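Formylmethanofuran--tetrahydromethanopterin formyltransferase (Methanosarcina barkeri, PDB 1M5S) catalyses the reversible transfer of a formyl group from formylmethanofuran to tetrahydromethanopterin, an early step of methanogenesis from carbon dioxide. Local coordinates at residues 159-164 against 252-257; 185-190 against 258-263. All coordinates share one frame; numbering follows the deposited sequence.

How the contacts relate
Helix 254-268 is common to both contacts: its first turn rests on strand 147-170 in contact 1, and its next residues pack against the end of helix 173-187 and the turn after it in contact 2. The centres of the two contacts lie about 12 Å apart. Along the chain the order is 159-164, 185-190, 252-257, 258-263, so the contacts interlock: strand 147-170 leads into helix 173-187, and the later half of the lobe returns through strand 243-251 to lay one continuous helix against both. All four segments belong to the proximal lobe. The arrangement is in keeping with an alpha/beta sandwich, and contact 2 also borders a second subunit of the homotetramer.

Contact 1: 159-164 against 252-257; sequences AGIAGG and LDEESI
I161 reaches from the strand to the start of helix 254-268 and touches it with both branches of its side chain. Its CD1 presses on the backbone where the helix begins, 3.3 Å from D253 C and 3.4 Å from E254 N, and also meets the aliphatic part of E254, with CG of that residue 3.6 Å from I161 CD1. CG1 of I161 stands anti to its own carbonyl carbon (chi1 -49°), which carries CD1 to the N-terminal start of the helix while CB and CG2 face I257. From the helix, I257 crosses this side chain at a slant and sets its CD1 4.0 Å from I161 CB and 3.8 Å from I161 O. Its other branch, CG2, lies 4.1 Å from G164 CA; a side chain at G164 would collide with it.

D253 is the N-cap of the helix. Its OD1 receives two bonds from S256: the backbone N at 2.7 Å, nearly in line with the C-O bond, and the hydroxyl OG, tilted 32° from the carboxylate plane on its syn side. I161 also pairs with G251 of strand 243-251, which leads into this capped start, an arrangement in keeping with an alpha/beta sandwich. From strand 289-292, Y289 packs on I161 and E254, and F291 on E254 and I257. The segments thus meet by van der Waals contact, aliphatic carbons on each other and on backbone, while polar bonds shape the helix start and pair the strands.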
ATOM      1  N   ALA A 159      26.969 -16.474  11.983  1.00 38.51           N
ATOM      2  CA  ALA A 159      27.150 -15.642  13.171  1.00 35.79           C
ATOM      3  C   ALA A 159      27.126 -14.183  12.725  1.00 27.68           C
ATOM      4  O   ALA A 159      28.005 -13.733  11.975  1.00 36.39           O
ATOM      5  CB  ALA A 159      28.488 -15.971  13.847  1.00 38.09           C
ATOM      6  N   GLY A 160      26.033 -13.505  13.055  1.00 36.39           N
ATOM      7  CA  GLY A 160      25.856 -12.134  12.624  1.00 32.52           C
ATOM      8  C   GLY A 160      25.874 -11.169  13.784  1.00 40.04           C
ATOM      9  O   GLY A 160      26.387 -11.477  14.861  1.00 37.40           O
ATOM     10  N   ILE A 161      25.237 -10.023  13.583  1.00 33.93           N
ATOM     11  CA  ILE A 161      25.329  -8.907  14.512  1.00 32.02           C
ATOM     12  C   ILE A 161      23.944  -8.312  14.725  1.00 34.15           C
ATOM     13  O   ILE A 161      23.257  -7.982  13.771  1.00 25.12           O
ATOM     14  CB  ILE A 161      26.260  -7.808  13.953  1.00 34.57           C
ATOM     15  CG1 ILE A 161      27.584  -8.418  13.482  1.00 37.88           C
ATOM     16  CG2 ILE A 161      26.513  -6.753  15.011  1.00 35.13           C
ATOM     17  CD1 ILE A 161      28.429  -7.482  12.661  1.00 27.77           C
ATOM     18  N   ALA A 162      23.523  -8.225  15.978  1.00 24.96           N
ATOM     19  CA  ALA A 162      22.259  -7.592  16.323  1.00 31.60           C
ATOM     20  C   ALA A 162      22.508  -6.353  17.183  1.00 38.66           C
ATOM     21  O   ALA A 162      23.447  -6.326  17.975  1.00 35.59           O
ATOM     22  CB  ALA A 162      21.379  -8.572  17.070  1.00 31.67           C
ATOM     23  N   GLY A 163      21.717  -5.303  16.972  1.00 31.42           N
ATOM     24  CA  GLY A 163      21.749  -4.172  17.883  1.00 28.01           C
ATOM     25  C   GLY A 163      22.518  -2.948  17.420  1.00 28.50           C
ATOM     26  O   GLY A 163      22.684  -2.010  18.200  1.00 34.37           O
ATOM     27  N   GLY A 164      23.014  -2.950  16.182  1.00 23.53           N
ATOM     28  CA  GLY A 164      23.449  -1.698  15.566  1.00 26.66           C
ATOM     29  C   GLY A 164      22.299  -0.693  15.543  1.00 25.02           C
ATOM     30  O   GLY A 164      21.136  -1.091  15.456  1.00 23.40           O
ATOM     31  N   LEU A 252      24.360  -9.148   8.595  1.00 22.97           N
ATOM     32  CA  LEU A 252      25.233 -10.293   8.370  1.00 29.92           C
ATOM     33  C   LEU A 252      26.682 -10.025   8.780  1.00 41.38           C
ATOM     34  O   LEU A 252      27.331 -10.879   9.389  1.00 39.76           O
ATOM     35  CB  LEU A 252      25.168 -10.700   6.897  1.00 27.59           C
ATOM     36  CG  LEU A 252      23.776 -11.146   6.436  1.00 29.23           C
ATOM     37  CD1 LEU A 252      23.769 -11.394   4.932  1.00 33.30           C
ATOM     38  CD2 LEU A 252      23.369 -12.399   7.201  1.00 31.03           C
ATOM     39  N   ASP A 253      27.187  -8.843   8.437  1.00 41.73           N
ATOM     40  CA  ASP A 253      28.542  -8.451   8.809  1.00 41.58           C
ATOM     41  C   ASP A 253      28.583  -7.022   9.361  1.00 43.37           C
ATOM     42  O   ASP A 253      27.546  -6.376   9.508  1.00 37.91           O
ATOM     43  CB  ASP A 253      29.489  -8.603   7.605  1.00 36.87           C
ATOM     44  CG  ASP A 253      28.997  -7.872   6.355  1.00 48.12           C
ATOM     45  OD1 ASP A 253      28.361  -6.815   6.486  1.00 49.14           O
ATOM     46  OD2 ASP A 253      29.310  -8.315   5.232  1.00 51.70           O
ATOM     47  N   GLU A 254      29.782  -6.541   9.680  1.00 31.28           N
ATOM     48  CA  GLU A 254      29.957  -5.190  10.205  1.00 32.42           C
ATOM     49  C   GLU A 254      29.796  -4.136   9.123  1.00 32.31           C
ATOM     50  O   GLU A 254      29.235  -3.070   9.370  1.00 36.14           O
ATOM     51  CB  GLU A 254      31.332  -5.045  10.853  1.00 38.30           C
ATOM     52  CG  GLU A 254      31.360  -5.440  12.321  1.00 31.40           C
ATOM     53  CD  GLU A 254      32.717  -5.206  12.970  1.00 51.45           C
ATOM     54  OE1 GLU A 254      33.220  -4.057  12.939  1.00 50.34           O
ATOM     55  OE2 GLU A 254      33.271  -6.178  13.524  1.00 50.33           O
ATOM     56  N   GLU A 255      30.262  -4.459   7.920  1.00 21.14           N
ATOM     57  CA  GLU A 255      30.215  -3.537   6.785  1.00 31.52           C
ATOM     58  C   GLU A 255      28.779  -3.181   6.398  1.00 31.96           C
ATOM     59  O   GLU A 255      28.495  -2.044   6.014  1.00 27.34           O
ATOM     60  CB  GLU A 255      30.939  -4.142   5.576  1.00 33.27           C
ATOM     61  CG  GLU A 255      32.403  -4.503   5.840  1.00 53.34           C
ATOM     62  CD  GLU A 255      32.598  -5.978   6.206  1.00 62.81           C
ATOM     63  OE1 GLU A 255      32.344  -6.363   7.372  1.00 60.20           O
ATOM     64  OE2 GLU A 255      33.031  -6.754   5.325  1.00 67.43           O
ATOM     65  N   SER A 256      27.880  -4.154   6.535  1.00 31.03           N
ATOM     66  CA  SER A 256      26.485  -3.991   6.150  1.00 35.13           C
ATOM     67  C   SER A 256      25.748  -3.160   7.184  1.00 32.35           C
ATOM     68  O   SER A 256      24.931  -2.310   6.829  1.00 32.24           O
ATOM     69  CB  SER A 256      25.808  -5.354   6.003  1.00 34.97           C
ATOM     70  OG  SER A 256      26.361  -6.074   4.915  1.00 41.18           O
ATOM     71  N   ILE A 257      26.045  -3.400   8.458  1.00 28.53           N
ATOM     72  CA  ILE A 257      25.492  -2.590   9.529  1.00 33.88           C
ATOM     73  C   ILE A 257      25.914  -1.135   9.357  1.00 32.97           C
ATOM     74  O   ILE A 257      25.094  -0.228   9.479  1.00 21.19           O
ATOM     75  CB  ILE A 257      25.964  -3.076  10.903  1.00 30.37           C
ATOM     76  CG1 ILE A 257      25.660  -4.567  11.064  1.00 39.62           C
ATOM     77  CG2 ILE A 257      25.301  -2.249  11.997  1.00 35.00           C
ATOM     78  CD1 ILE A 257      24.458  -4.868  11.904  1.00 30.57           C
TER

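Contact 2: 185-190 against 258-263; sequences DTIAEL and KAAMKA
T186, in the last turn of helix 173-187, sets its methyl CG2 3.8 Å from A263 CB. Its OG1 lies beside the backbone N (chi1 -50°) and hydrogen-bonds to A182 O, which puts the methyl anti to that N and facing A263. I187 lies beside A260 and meets it with several carbons: CG2 is 4.0 Å from A260 CB, while CG1 lies 3.6 Å from A260 O. The same side chain also packs on I247 and I249 of strand 243-251; an alanine here would probably leave A260 and these two isoleucines without the branches that pack on them, opening a gap at this position. From I187 to L190 the chain makes a type I beta turn, closed by a bond from L190 N to I187 O. Within it, E189 OE1 bonds to S61 OG of the second subunit. The turn brings L190 back to the other helix, where its CD1 lies against the helical turn A259 to A263, 3.6 Å from A259 O and 3.8 Å from A263 CB. Small alanines on helix 254-268 permit close approach, with 5.4 Å between I187 CA and A260 CA, as the C-terminal part of helix 173-187 and its following turn pack on that helix in an alpha/beta sandwich.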
ATOM      1  N   ASP A 185      13.055   3.074   5.148  1.00 16.13           N
ATOM      2  CA  ASP A 185      12.842   2.834   3.722  1.00 20.51           C
ATOM      3  C   ASP A 185      14.181   2.709   3.006  1.00 18.89           C
ATOM      4  O   ASP A 185      14.316   1.940   2.058  1.00 19.12           O
ATOM      5  CB  ASP A 185      12.041   3.978   3.089  1.00 17.99           C
ATOM      6  CG  ASP A 185      10.561   3.929   3.436  1.00 16.92           C
ATOM      7  OD1 ASP A 185      10.033   2.843   3.761  1.00 15.87           O
ATOM      8  OD2 ASP A 185       9.906   4.984   3.358  1.00 26.38           O
ATOM      9  N   THR A 186      15.152   3.510   3.435  1.00 15.04           N
ATOM     10  CA  THR A 186      16.487   3.497   2.840  1.00 18.60           C
ATOM     11  C   THR A 186      17.214   2.195   3.167  1.00 17.79           C
ATOM     12  O   THR A 186      17.791   1.558   2.291  1.00 20.10           O
ATOM     13  CB  THR A 186      17.327   4.669   3.361  1.00 22.61           C
ATOM     14  OG1 THR A 186      16.573   5.876   3.224  1.00 23.96           O
ATOM     15  CG2 THR A 186      18.614   4.800   2.571  1.00 21.18           C
ATOM     16  N   ILE A 187      17.141   1.792   4.430  1.00 18.93           N
ATOM     17  CA  ILE A 187      17.779   0.566   4.881  1.00 16.54           C
ATOM     18  C   ILE A 187      17.161  -0.671   4.222  1.00 23.83           C
ATOM     19  O   ILE A 187      17.877  -1.615   3.899  1.00 21.25           O
ATOM     20  CB  ILE A 187      17.716   0.456   6.423  1.00 18.92           C
ATOM     21  CG1 ILE A 187      18.532   1.599   7.040  1.00 19.93           C
ATOM     22  CG2 ILE A 187      18.256  -0.894   6.889  1.00 18.19           C
ATOM     23  CD1 ILE A 187      18.361   1.749   8.529  1.00 16.38           C
ATOM     24  N   ALA A 188      15.877  -0.597   3.870  1.00 25.82           N
ATOM     25  CA  ALA A 188      15.211  -1.727   3.222  1.00 19.48           C
ATOM     26  C   ALA A 188      15.613  -1.879   1.747  1.00 13.87           C
ATOM     27  O   ALA A 188      15.256  -2.866   1.102  1.00 21.22           O
ATOM     28  CB  ALA A 188      13.697  -1.602   3.360  1.00 21.14           C
ATOM     29  N   GLU A 189      16.379  -0.922   1.229  1.00 14.08           N
ATOM     30  CA  GLU A 189      16.976  -1.063  -0.103  1.00 15.12           C
ATOM     31  C   GLU A 189      18.307  -1.810  -0.027  1.00 22.66           C
ATOM     32  O   GLU A 189      18.851  -2.219  -1.050  1.00 21.27           O
ATOM     33  CB  GLU A 189      17.240   0.299  -0.746  1.00 24.98           C
ATOM     34  CG  GLU A 189      16.046   1.230  -0.896  1.00 31.25           C
ATOM     35  CD  GLU A 189      16.462   2.651  -1.312  1.00 40.12           C
ATOM     36  OE1 GLU A 189      17.679   2.963  -1.315  1.00 32.69           O
ATOM     37  OE2 GLU A 189      15.568   3.469  -1.618  1.00 36.58           O
ATOM     38  N   LEU A 190      18.869  -1.894   1.176  1.00 19.69           N
ATOM     39  CA  LEU A 190      20.236  -2.379   1.364  1.00 23.70           C
ATOM     40  C   LEU A 190      20.327  -3.870   1.707  1.00 21.91           C
ATOM     41  O   LEU A 190      19.634  -4.367   2.599  1.00 22.54           O
ATOM     42  CB  LEU A 190      20.937  -1.554   2.449  1.00 20.82           C
ATOM     43  CG  LEU A 190      21.104  -0.054   2.190  1.00 29.05           C
ATOM     44  CD1 LEU A 190      21.787   0.595   3.376  1.00 27.43           C
ATOM     45  CD2 LEU A 190      21.912   0.169   0.932  1.00 30.93           C
ATOM     46  N   LYS A 258      27.177  -0.922   9.000  1.00 32.21           N
ATOM     47  CA  LYS A 258      27.695   0.430   8.814  1.00 32.07           C
ATOM     48  C   LYS A 258      27.047   1.117   7.625  1.00 29.13           C
ATOM     49  O   LYS A 258      26.667   2.283   7.707  1.00 28.35           O
ATOM     50  CB  LYS A 258      29.214   0.407   8.635  1.00 31.15           C
ATOM     51  CG  LYS A 258      29.960   0.197   9.940  1.00 24.99           C
ATOM     52  CD  LYS A 258      31.438  -0.102   9.730  1.00 31.49           C
ATOM     53  CE  LYS A 258      32.071  -0.560  11.044  1.00 36.16           C
ATOM     54  NZ  LYS A 258      33.550  -0.701  10.954  1.00 50.22           N
ATOM     55  N   ALA A 259      26.913   0.386   6.525  1.00 25.28           N
ATOM     56  CA  ALA A 259      26.245   0.907   5.340  1.00 30.92           C
ATOM     57  C   ALA A 259      24.822   1.352   5.680  1.00 22.26           C
ATOM     58  O   ALA A 259      24.366   2.395   5.208  1.00 27.61           O
ATOM     59  CB  ALA A 259      26.222  -0.151   4.241  1.00 30.08           C
ATOM     60  N   ALA A 260      24.165   0.593   6.557  1.00 23.32           N
ATOM     61  CA  ALA A 260      22.783   0.860   6.946  1.00 27.04           C
ATOM     62  C   ALA A 260      22.683   2.055   7.891  1.00 28.92           C
ATOM     63  O   ALA A 260      21.810   2.901   7.730  1.00 23.79           O
ATOM     64  CB  ALA A 260      22.167  -0.382   7.593  1.00 27.58           C
ATOM     65  N   MET A 261      23.570   2.114   8.880  1.00 25.01           N
ATOM     66  CA  MET A 261      23.620   3.243   9.808  1.00 20.12           C
ATOM     67  C   MET A 261      23.917   4.549   9.077  1.00 24.20           C
ATOM     68  O   MET A 261      23.240   5.555   9.285  1.00 23.35           O
ATOM     69  CB  MET A 261      24.683   3.000  10.880  1.00 20.32           C
ATOM     70  CG  MET A 261      24.352   1.847  11.813  1.00 25.14           C
ATOM     71  SD  MET A 261      25.626   1.523  13.056  1.00 28.67           S
ATOM     72  CE  MET A 261      25.439   2.923  14.115  1.00 28.32           C
ATOM     73  N   LYS A 262      24.868   4.497   8.150  1.00 19.04           N
ATOM     74  CA  LYS A 262      25.253   5.673   7.389  1.00 24.74           C
ATOM     75  C   LYS A 262      24.111   6.159   6.481  1.00 18.88           C
ATOM     76  O   LYS A 262      23.748   7.337   6.514  1.00 21.89           O
ATOM     77  CB  LYS A 262      26.505   5.371   6.558  1.00 24.94           C
ATOM     78  CG  LYS A 262      27.016   6.538   5.725  1.00 28.55           C
ATOM     79  CD  LYS A 262      28.261   6.151   4.962  1.00 32.97           C
ATOM     80  CE  LYS A 262      28.716   7.270   4.056  1.00 38.26           C
ATOM     81  NZ  LYS A 262      30.006   6.938   3.395  1.00 50.39           N
ATOM     82  N   ALA A 263      23.542   5.247   5.690  1.00 21.96           N
ATOM     83  CA  ALA A 263      22.449   5.584   4.774  1.00 24.37           C
ATOM     84  C   ALA A 263      21.219   6.055   5.542  1.00 22.80           C
ATOM     85  O   ALA A 263      20.574   7.046   5.169  1.00 20.19           O
ATOM     86  CB  ALA A 263      22.096   4.378   3.911  1.00 23.54           C
TER